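RNA-dependent RNA Polymerase (PDB 6TZ0) catalyses RNA-directed RNA synthesis, probably serving both transcription and replication of the double-stranded genome of a cytoplasmic polyhedrosis virus. Local coordinates at residues K79-S84 / G110-T115; A472-V477 / N494-L499; S670-I675 / H694-S699; R1073-S1078 / C1174-N1179. All coordinates share one frame; numbering follows the deposited sequence.

How the contacts relate
Following the chain from its N terminus, the four contacts close one after another, and none nests in or crosses another. Contact 1 pinches off a surface loop of the N-terminal region, between helices 73-76 and 121-134. Contacts 2 and 3 both belong to the central polymerase domain, with centres about 39 Å apart: contact 2 closes the segment holding a β-hairpin and joins a mixed sheet to helix 494-499, whereas contact 3 folds helix 690-705 back onto the edge of the catalytic sheet. Contact 4 spans the longest interval, 95 residues, and brings two C-terminal helices together. It lies across the chain's centre from contact 1, about 69 Å between centres.

Contact 1. Residues K79-S84 / G110-T115; sequences KEYDPS and GSLTNT
Y81 and S111 bring the two backbones together, with their CA atoms 5.4 Å apart, where a long surface loop of the N-terminal region doubles back on itself. Neither 79-84 nor 110-115 is a regular helix or strand; both belong to the connection between helices 73-76 and 121-134. The polar half of the contact centres on the S111 hydroxyl. S111 OG accepts the backbone N-H of Y81, N to OG 2.6 Å, in an essentially straight bond (179° at the hydrogen). The same hydroxyl donates to E80 OE1 over 3.0 Å, arriving from above the carboxylate plane, so one oxygen ties together a main-chain amide and an acid side chain of consecutive residues. With OG anti to the backbone N of S111 (chi1 179°), the hydroxyl is directed at residues 80 and 81. E80 bends at chi2 to bring its carboxylate back to the serine, and OE1 also forms a salt bridge with R108. The apolar half is a CH-π contact between Y81 and L112. F107 meets the tyrosine ring edge-to-face, and L129 of helix 121-134 touches it too, so this part of the loop packs on that helix. L112 places a single methyl over the ring: CD1 sits 3.4 Å from the centroid of Y81, only 4° off the ring normal, with CZ of Y81 at 3.6 Å from this CD1.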
# COMPACT_ATOMS: atom_id res chain seq x y z
N LYS A 79 23.55 -13.53 29.53
CA LYS A 79 24.65 -12.61 29.69
C LYS A 79 24.14 -11.26 30.19
O LYS A 79 22.94 -10.98 30.20
CB LYS A 79 25.39 -12.40 28.37
CG LYS A 79 24.60 -11.57 27.38
CD LYS A 79 25.40 -11.26 26.14
CE LYS A 79 24.61 -10.34 25.24
NZ LYS A 79 25.37 -9.98 24.01
N GLU A 80 25.07 -10.42 30.60
CA GLU A 80 24.68 -9.07 30.99
C GLU A 80 24.59 -8.20 29.74
O GLU A 80 25.13 -8.54 28.68
CB GLU A 80 25.68 -8.50 31.99
CG GLU A 80 25.83 -9.38 33.22
CD GLU A 80 24.56 -9.47 34.05
OE1 GLU A 80 23.88 -8.44 34.20
OE2 GLU A 80 24.24 -10.57 34.54
N TYR A 81 23.88 -7.09 29.86
CA TYR A 81 23.65 -6.21 28.73
C TYR A 81 24.95 -5.56 28.26
O TYR A 81 25.68 -4.96 29.05
CB TYR A 81 22.63 -5.13 29.08
CG TYR A 81 22.49 -4.08 28.02
CD1 TYR A 81 21.82 -4.34 26.83
CD2 TYR A 81 23.03 -2.81 28.21
CE1 TYR A 81 21.71 -3.37 25.86
CE2 TYR A 81 22.93 -1.85 27.25
CZ TYR A 81 22.27 -2.13 26.08
OH TYR A 81 22.18 -1.14 25.13
N ASP A 82 25.22 -5.67 26.96
CA ASP A 82 26.41 -5.11 26.35
C ASP A 82 25.99 -3.93 25.49
O ASP A 82 25.25 -4.12 24.51
CB ASP A 82 27.11 -6.17 25.50
CG ASP A 82 28.52 -5.77 25.09
OD1 ASP A 82 28.97 -4.67 25.44
OD2 ASP A 82 29.18 -6.58 24.41
N PRO A 83 26.42 -2.71 25.80
CA PRO A 83 25.98 -1.54 25.02
C PRO A 83 26.59 -1.47 23.62
O PRO A 83 26.15 -0.62 22.83
CB PRO A 83 26.43 -0.36 25.88
CG PRO A 83 27.57 -0.88 26.66
CD PRO A 83 27.26 -2.31 26.95
N SER A 84 27.57 -2.30 23.29
CA SER A 84 28.12 -2.34 21.94
C SER A 84 27.34 -3.28 21.03
O SER A 84 27.75 -3.46 19.88
CB SER A 84 29.59 -2.75 21.97
OG SER A 84 29.74 -4.10 22.37
N GLY A 110 17.09 -7.79 33.95
CA GLY A 110 17.43 -6.71 34.86
C GLY A 110 18.75 -6.04 34.58
O GLY A 110 19.12 -5.11 35.29
N SER A 111 19.47 -6.48 33.55
CA SER A 111 20.79 -5.95 33.26
C SER A 111 20.74 -4.64 32.50
O SER A 111 21.77 -3.97 32.38
CB SER A 111 21.59 -6.97 32.44
OG SER A 111 22.87 -6.46 32.13
N LEU A 112 19.58 -4.25 31.98
CA LEU A 112 19.44 -3.03 31.20
C LEU A 112 19.07 -1.89 32.14
O LEU A 112 17.98 -1.89 32.73
CB LEU A 112 18.39 -3.22 30.11
CG LEU A 112 18.20 -2.06 29.13
CD1 LEU A 112 19.48 -1.80 28.38
CD2 LEU A 112 17.08 -2.38 28.17
N THR A 113 19.97 -0.93 32.29
CA THR A 113 19.85 0.12 33.29
C THR A 113 19.93 1.49 32.62
O THR A 113 20.97 1.84 32.04
CB THR A 113 20.96 0.02 34.34
OG1 THR A 113 22.24 0.13 33.71
CG2 THR A 113 20.88 -1.31 35.10
N ASN A 114 18.85 2.26 32.71
CA ASN A 114 18.83 3.63 32.22
C ASN A 114 19.31 4.53 33.35
O ASN A 114 18.53 5.11 34.09
CB ASN A 114 17.43 4.02 31.76
CG ASN A 114 17.43 5.17 30.75
OD1 ASN A 114 16.40 5.47 30.16
ND2 ASN A 114 18.59 5.77 30.53
N THR A 115 20.63 4.64 33.47
CA THR A 115 21.25 5.46 34.51
C THR A 115 21.63 6.85 34.01
O THR A 115 22.40 7.54 34.68
CB THR A 115 22.49 4.77 35.06
OG1 THR A 115 23.46 4.62 34.02
CG2 THR A 115 22.14 3.40 35.62

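Contact 2. Residues A472-V477 / N494-L499; sequences APIKLV and NDRLFL
The contact joins the start of a β-hairpin in the polymerase domain to the short helix that follows it, with R496 of the helix reaching A472 and I474. Strand 474-477 pairs antiparallel with 489-491 and parallel with 620-624, in a mixed four-stranded sheet. The connection between the two hairpin strands carries R485, a residue seen to bind UTP; the contact itself lies at the other end of the hairpin, away from the annotated sites. The backbones stay well separated, the CA atoms of I474 and R496 being 8.8 Å apart, and the arginine side chain bridges the interval. From CG to NE its chain is fully extended, which carries the guanidinium away from the short helix 494-499 to the loop ahead of the strand. There NH2 of R496 donates to the backbone O of A472 at 3.1 Å, with an angle of 151° at the hydrogen. The donor lies nearly on the line of the carbonyl bond (170°), and the oxygen is tilted 17° from the guanidinium plane. K334 of the neighbouring Viral structural protein 4 chain also approaches, donating a weak hydrogen bond to the same carbonyl oxygen; this acceptor gathers two cationic groups where the polymerase meets its partner. I474 supplies the apolar side. It crosses the arginine at about a right angle, CG1 lying over one guanidinium face toward its rim, 3.8 Å from NE of R496, while I474 CD1 rests 3.8 Å from R496 NH1.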
# COMPACT_ATOMS: atom_id res chain seq x y z
N ALA A 472 6.56 19.38 1.48
CA ALA A 472 6.18 18.50 2.58
C ALA A 472 6.94 17.18 2.52
O ALA A 472 7.23 16.67 1.43
CB ALA A 472 4.68 18.22 2.53
N PRO A 473 7.28 16.59 3.66
CA PRO A 473 8.01 15.32 3.66
C PRO A 473 7.09 14.12 3.48
O PRO A 473 5.89 14.19 3.72
CB PRO A 473 8.68 15.30 5.04
CG PRO A 473 7.75 16.06 5.89
CD PRO A 473 7.17 17.14 5.03
N ILE A 474 7.69 13.01 3.07
CA ILE A 474 6.99 11.76 2.87
C ILE A 474 7.12 10.93 4.14
O ILE A 474 8.23 10.64 4.59
CB ILE A 474 7.52 11.00 1.65
CG1 ILE A 474 7.26 11.80 0.38
CG2 ILE A 474 6.89 9.62 1.56
CD1 ILE A 474 7.95 11.25 -0.84
N LYS A 475 5.99 10.55 4.72
CA LYS A 475 5.98 9.90 6.03
C LYS A 475 6.33 8.42 5.91
O LYS A 475 6.21 7.81 4.85
CB LYS A 475 4.62 10.07 6.70
CG LYS A 475 4.21 11.51 6.88
CD LYS A 475 5.16 12.26 7.78
CE LYS A 475 5.00 11.82 9.22
NZ LYS A 475 5.88 12.60 10.13
N LEU A 476 6.77 7.86 7.03
CA LEU A 476 7.16 6.46 7.11
C LEU A 476 6.33 5.79 8.20
O LEU A 476 6.17 6.33 9.30
CB LEU A 476 8.66 6.34 7.41
CG LEU A 476 9.40 5.01 7.31
CD1 LEU A 476 10.82 5.29 6.88
CD2 LEU A 476 9.41 4.25 8.62
N VAL A 477 5.81 4.60 7.90
CA VAL A 477 5.06 3.82 8.88
C VAL A 477 5.41 2.35 8.68
O VAL A 477 5.57 1.87 7.55
CB VAL A 477 3.54 4.11 8.77
CG1 VAL A 477 2.99 3.83 7.38
CG2 VAL A 477 2.75 3.34 9.83
N ASN A 494 -2.42 13.96 -0.02
CA ASN A 494 -3.31 13.80 -1.16
C ASN A 494 -2.75 14.37 -2.45
O ASN A 494 -3.17 13.94 -3.53
CB ASN A 494 -4.67 14.43 -0.91
CG ASN A 494 -5.54 13.59 -0.04
OD1 ASN A 494 -5.39 12.37 -0.00
ND2 ASN A 494 -6.55 14.20 0.55
N ASP A 495 -1.81 15.30 -2.38
CA ASP A 495 -1.35 15.92 -3.61
C ASP A 495 -0.16 15.20 -4.23
O ASP A 495 -0.09 15.09 -5.46
CB ASP A 495 -1.01 17.38 -3.33
CG ASP A 495 -2.18 18.14 -2.79
OD1 ASP A 495 -3.33 17.83 -3.17
OD2 ASP A 495 -1.96 19.03 -1.94
N ARG A 496 0.76 14.68 -3.41
CA ARG A 496 1.72 13.72 -3.93
C ARG A 496 1.04 12.44 -4.38
O ARG A 496 1.53 11.78 -5.30
CB ARG A 496 2.78 13.38 -2.89
CG ARG A 496 3.80 14.45 -2.64
CD ARG A 496 4.81 13.90 -1.65
NE ARG A 496 5.83 14.87 -1.26
CZ ARG A 496 6.99 15.03 -1.89
NH1 ARG A 496 7.26 14.29 -2.96
NH2 ARG A 496 7.86 15.92 -1.46
N LEU A 497 -0.07 12.07 -3.74
CA LEU A 497 -0.85 10.95 -4.23
C LEU A 497 -1.54 11.30 -5.54
O LEU A 497 -1.76 10.44 -6.39
CB LEU A 497 -1.87 10.54 -3.17
CG LEU A 497 -2.62 9.23 -3.39
CD1 LEU A 497 -1.65 8.07 -3.34
CD2 LEU A 497 -3.72 9.04 -2.37
N PHE A 498 -1.87 12.58 -5.72
CA PHE A 498 -2.53 13.03 -6.93
C PHE A 498 -1.56 13.08 -8.11
O PHE A 498 -1.98 12.89 -9.25
CB PHE A 498 -3.14 14.41 -6.69
CG PHE A 498 -3.91 14.94 -7.86
CD1 PHE A 498 -5.18 14.47 -8.14
CD2 PHE A 498 -3.36 15.92 -8.67
CE1 PHE A 498 -5.89 14.97 -9.20
CE2 PHE A 498 -4.07 16.41 -9.74
CZ PHE A 498 -5.34 15.93 -10.00
N LEU A 499 -0.28 13.34 -7.85
CA LEU A 499 0.70 13.36 -8.94
C LEU A 499 0.93 11.97 -9.51
O LEU A 499 1.24 11.82 -10.69
CB LEU A 499 2.02 13.96 -8.48
CG LEU A 499 2.03 15.47 -8.32
CD1 LEU A 499 3.38 15.92 -7.80
CD2 LEU A 499 1.72 16.11 -9.66

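Contact 3. Residues S670-I675 / H694-S699; sequences SCLTTI and HDHAVS
H696, on helix 690-705, reaches L672 at the start of edge strand 672-677 and S670 and C671 just before it, fastening the helix to the antiparallel palm sheet of the polymerase. This strand leads into the motif C hairpin, whose turn holds D680 and D681, residues seen to bind magnesium; the histidine itself sits far from them. Its CB begins the contact, 3.7 Å from SG of C671. With CG anti to the backbone N (chi1 -165°), the ring projects from the helix toward the strand. ND1 then receives a weak hydrogen bond from the backbone N of C671, 3.4 Å away, and lies 3.6 Å from SG of C671, which is at the ring edge in the plane. CE1 packs against two methylenes: CB of L672 at 3.5 Å and CB of S670 at 3.9 Å, both meeting the ring obliquely. Beside CE1 in the ring, NE2 of H696 has CD1 of L672 at 4.2 Å. F686 of the adjacent strand 682-687 also meets the imidazole, with the ring planes at about 60°. On the helix itself, S699 OG donates to the backbone O of H696 across 2.6 Å.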
# COMPACT_ATOMS: atom_id res chain seq x y z
N SER A 670 11.48 -18.95 -29.29
CA SER A 670 10.97 -18.78 -27.95
C SER A 670 10.29 -20.07 -27.54
O SER A 670 9.56 -20.68 -28.33
CB SER A 670 9.98 -17.63 -27.85
OG SER A 670 8.76 -17.95 -28.49
N CYS A 671 10.55 -20.50 -26.32
CA CYS A 671 9.86 -21.65 -25.74
C CYS A 671 8.93 -21.24 -24.62
O CYS A 671 8.36 -22.10 -23.94
CB CYS A 671 10.89 -22.67 -25.26
SG CYS A 671 11.96 -21.99 -24.02
N LEU A 672 8.72 -19.94 -24.44
CA LEU A 672 7.95 -19.40 -23.33
C LEU A 672 6.47 -19.58 -23.60
O LEU A 672 5.96 -19.13 -24.63
CB LEU A 672 8.30 -17.93 -23.13
CG LEU A 672 7.87 -17.13 -21.90
CD1 LEU A 672 8.92 -16.10 -21.62
CD2 LEU A 672 6.56 -16.42 -22.12
N THR A 673 5.77 -20.21 -22.66
CA THR A 673 4.34 -20.45 -22.81
C THR A 673 3.51 -19.35 -22.15
O THR A 673 2.75 -18.65 -22.83
CB THR A 673 3.98 -21.81 -22.24
OG1 THR A 673 4.28 -21.80 -20.84
CG2 THR A 673 4.79 -22.88 -22.90
N THR A 674 3.62 -19.21 -20.83
CA THR A 674 2.93 -18.17 -20.09
C THR A 674 3.87 -17.55 -19.07
O THR A 674 4.83 -18.18 -18.63
CB THR A 674 1.67 -18.68 -19.35
OG1 THR A 674 2.02 -19.73 -18.45
CG2 THR A 674 0.58 -19.16 -20.30
N ILE A 675 3.58 -16.31 -18.70
CA ILE A 675 4.16 -15.67 -17.53
C ILE A 675 3.02 -15.06 -16.73
O ILE A 675 2.00 -14.64 -17.28
CB ILE A 675 5.24 -14.61 -17.86
CG1 ILE A 675 4.68 -13.50 -18.74
CG2 ILE A 675 6.45 -15.23 -18.51
CD1 ILE A 675 5.58 -12.30 -18.82
N HIS A 694 16.78 -23.90 -21.28
CA HIS A 694 17.88 -23.36 -20.50
C HIS A 694 18.44 -22.08 -21.13
O HIS A 694 18.73 -21.12 -20.41
CB HIS A 694 18.98 -24.41 -20.33
CG HIS A 694 20.15 -23.94 -19.51
ND1 HIS A 694 20.06 -23.71 -18.16
CD2 HIS A 694 21.43 -23.69 -19.86
CE1 HIS A 694 21.24 -23.32 -17.71
NE2 HIS A 694 22.09 -23.30 -18.72
N ASP A 695 18.53 -22.04 -22.46
CA ASP A 695 19.01 -20.84 -23.15
C ASP A 695 18.07 -19.66 -22.92
O ASP A 695 18.52 -18.55 -22.60
CB ASP A 695 19.15 -21.13 -24.64
CG ASP A 695 19.93 -20.06 -25.39
OD1 ASP A 695 20.42 -19.09 -24.78
OD2 ASP A 695 20.03 -20.17 -26.63
N HIS A 696 16.76 -19.90 -23.00
CA HIS A 696 15.81 -18.81 -22.88
C HIS A 696 15.70 -18.32 -21.44
O HIS A 696 15.57 -17.11 -21.19
CB HIS A 696 14.46 -19.28 -23.43
CG HIS A 696 13.48 -18.19 -23.70
ND1 HIS A 696 12.20 -18.44 -24.13
CD2 HIS A 696 13.58 -16.85 -23.57
CE1 HIS A 696 11.56 -17.30 -24.28
NE2 HIS A 696 12.37 -16.32 -23.94
N ALA A 697 15.82 -19.24 -20.47
CA ALA A 697 15.77 -18.83 -19.07
C ALA A 697 17.03 -18.07 -18.66
O ALA A 697 16.95 -17.09 -17.91
CB ALA A 697 15.57 -20.06 -18.18
N VAL A 698 18.19 -18.48 -19.16
CA VAL A 698 19.43 -17.75 -18.89
C VAL A 698 19.40 -16.37 -19.54
O VAL A 698 19.87 -15.39 -18.96
CB VAL A 698 20.64 -18.60 -19.34
CG1 VAL A 698 21.92 -17.80 -19.38
CG2 VAL A 698 20.83 -19.73 -18.36
N SER A 699 18.77 -16.26 -20.72
CA SER A 699 18.68 -14.95 -21.37
C SER A 699 17.74 -14.01 -20.61
O SER A 699 18.02 -12.81 -20.50
CB SER A 699 18.22 -15.11 -22.81
OG SER A 699 16.89 -15.58 -22.86

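Contact 4. Residues R1073-S1078 / C1174-N1179; sequences RLDVAS and CRALYN
A1176 of helix 1174-1188 packs against D1075 and V1076 at the first turn of helix 1074-1080, a small helix-helix contact within the C-terminal domain. The alanine CB points directly at the neighbouring helix, and the CA atoms of V1076 and A1176 come to 5.5 Å of each other. The small side chain at A1176 is consistent with so close an approach. Two side chains meet the methyl. V1076 has CG1 anti to its backbone N (chi1 174°), which leaves CG2 beside that N and 3.7 Å from CB of A1176; CG2 is thus the branch that does the apolar packing. D1075 has CG anti to N, beside its own carbonyl carbon (chi1 -168°), which places the carboxylate against the second helix. Its OD2 rests against the methyl, 3.3 Å from CB of A1176, in a van der Waals contact; no hydrogen bond links the two segments. Around this point, Y1130 of helix 1118-1132 touches L1074 and S1078, while Y1178, two residues on from A1176, donates through its OH to the backbone O of Y1168, tying the second helix to the preceding loop. The first helix also bonds internally: OG of S1078 donates to the backbone O of D1075 at 2.9 Å, from 55° above the carbonyl plane.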
# COMPACT_ATOMS: atom_id res chain seq x y z
N ARG A 1073 -29.21 -21.36 -10.46
CA ARG A 1073 -28.47 -20.24 -9.91
C ARG A 1073 -29.38 -19.20 -9.29
O ARG A 1073 -29.08 -18.67 -8.22
CB ARG A 1073 -27.58 -19.61 -10.99
CG ARG A 1073 -26.75 -18.43 -10.52
CD ARG A 1073 -25.77 -18.87 -9.45
NE ARG A 1073 -24.78 -19.82 -9.95
CZ ARG A 1073 -24.00 -20.57 -9.18
NH1 ARG A 1073 -23.12 -21.40 -9.73
NH2 ARG A 1073 -24.10 -20.49 -7.86
N LEU A 1074 -30.51 -18.91 -9.94
CA LEU A 1074 -31.42 -17.90 -9.41
C LEU A 1074 -32.21 -18.46 -8.22
O LEU A 1074 -32.35 -17.80 -7.19
CB LEU A 1074 -32.35 -17.43 -10.53
CG LEU A 1074 -33.16 -16.14 -10.42
CD1 LEU A 1074 -33.31 -15.54 -11.81
CD2 LEU A 1074 -34.52 -16.38 -9.82
N ASP A 1075 -32.69 -19.70 -8.34
CA ASP A 1075 -33.59 -20.25 -7.34
C ASP A 1075 -32.83 -20.73 -6.11
O ASP A 1075 -33.39 -20.77 -5.00
CB ASP A 1075 -34.41 -21.39 -7.97
CG ASP A 1075 -35.57 -21.82 -7.10
OD1 ASP A 1075 -36.55 -21.06 -7.00
OD2 ASP A 1075 -35.51 -22.92 -6.53
N VAL A 1076 -31.56 -21.10 -6.27
CA VAL A 1076 -30.73 -21.46 -5.12
C VAL A 1076 -30.34 -20.21 -4.35
O VAL A 1076 -30.62 -20.08 -3.15
CB VAL A 1076 -29.48 -22.23 -5.56
CG1 VAL A 1076 -28.57 -22.46 -4.37
CG2 VAL A 1076 -29.85 -23.54 -6.19
N ALA A 1077 -29.71 -19.26 -5.04
CA ALA A 1077 -29.14 -18.09 -4.39
C ALA A 1077 -30.23 -17.13 -3.93
O ALA A 1077 -29.96 -16.24 -3.11
CB ALA A 1077 -28.17 -17.38 -5.32
N SER A 1078 -31.45 -17.29 -4.44
CA SER A 1078 -32.57 -16.50 -3.94
C SER A 1078 -32.90 -16.87 -2.51
O SER A 1078 -32.85 -16.03 -1.60
CB SER A 1078 -33.78 -16.70 -4.83
OG SER A 1078 -34.27 -18.02 -4.70
N CYS A 1174 -39.06 -26.28 -4.38
CA CYS A 1174 -38.74 -27.42 -3.54
C CYS A 1174 -37.44 -28.09 -3.96
O CYS A 1174 -36.73 -28.61 -3.10
CB CYS A 1174 -39.86 -28.46 -3.58
SG CYS A 1174 -41.36 -27.98 -2.74
N ARG A 1175 -37.12 -28.06 -5.26
CA ARG A 1175 -36.01 -28.86 -5.77
C ARG A 1175 -34.67 -28.33 -5.28
O ARG A 1175 -33.87 -29.09 -4.71
CB ARG A 1175 -36.06 -28.88 -7.30
CG ARG A 1175 -35.04 -29.77 -7.98
CD ARG A 1175 -35.29 -29.84 -9.48
NE ARG A 1175 -34.38 -30.75 -10.16
CZ ARG A 1175 -33.23 -30.38 -10.72
NH1 ARG A 1175 -32.84 -29.12 -10.70
NH2 ARG A 1175 -32.47 -31.29 -11.32
N ALA A 1176 -34.43 -27.03 -5.43
CA ALA A 1176 -33.21 -26.40 -4.95
C ALA A 1176 -33.11 -26.42 -3.44
O ALA A 1176 -32.01 -26.58 -2.89
CB ALA A 1176 -33.14 -24.97 -5.46
N LEU A 1177 -34.25 -26.27 -2.77
CA LEU A 1177 -34.32 -26.29 -1.31
C LEU A 1177 -33.91 -27.64 -0.75
O LEU A 1177 -33.17 -27.72 0.22
CB LEU A 1177 -35.73 -25.94 -0.85
CG LEU A 1177 -35.98 -26.01 0.66
CD1 LEU A 1177 -35.23 -24.90 1.37
CD2 LEU A 1177 -37.46 -25.93 0.96
N TYR A 1178 -34.39 -28.72 -1.37
CA TYR A 1178 -34.03 -30.06 -0.93
C TYR A 1178 -32.60 -30.40 -1.32
O TYR A 1178 -31.92 -31.16 -0.60
CB TYR A 1178 -34.99 -31.09 -1.52
CG TYR A 1178 -36.44 -30.95 -1.13
CD1 TYR A 1178 -36.83 -30.23 -0.00
CD2 TYR A 1178 -37.44 -31.50 -1.93
CE1 TYR A 1178 -38.16 -30.09 0.33
CE2 TYR A 1178 -38.77 -31.36 -1.61
CZ TYR A 1178 -39.13 -30.65 -0.48
OH TYR A 1178 -40.45 -30.52 -0.14
N ASN A 1179 -32.11 -29.84 -2.43
CA ASN A 1179 -30.71 -30.00 -2.80
C ASN A 1179 -29.79 -29.34 -1.78
O ASN A 1179 -28.73 -29.87 -1.45
CB ASN A 1179 -30.44 -29.42 -4.18
CG ASN A 1179 -31.03 -30.25 -5.29
OD1 ASN A 1179 -31.02 -31.47 -5.22
ND2 ASN A 1179 -31.52 -29.59 -6.32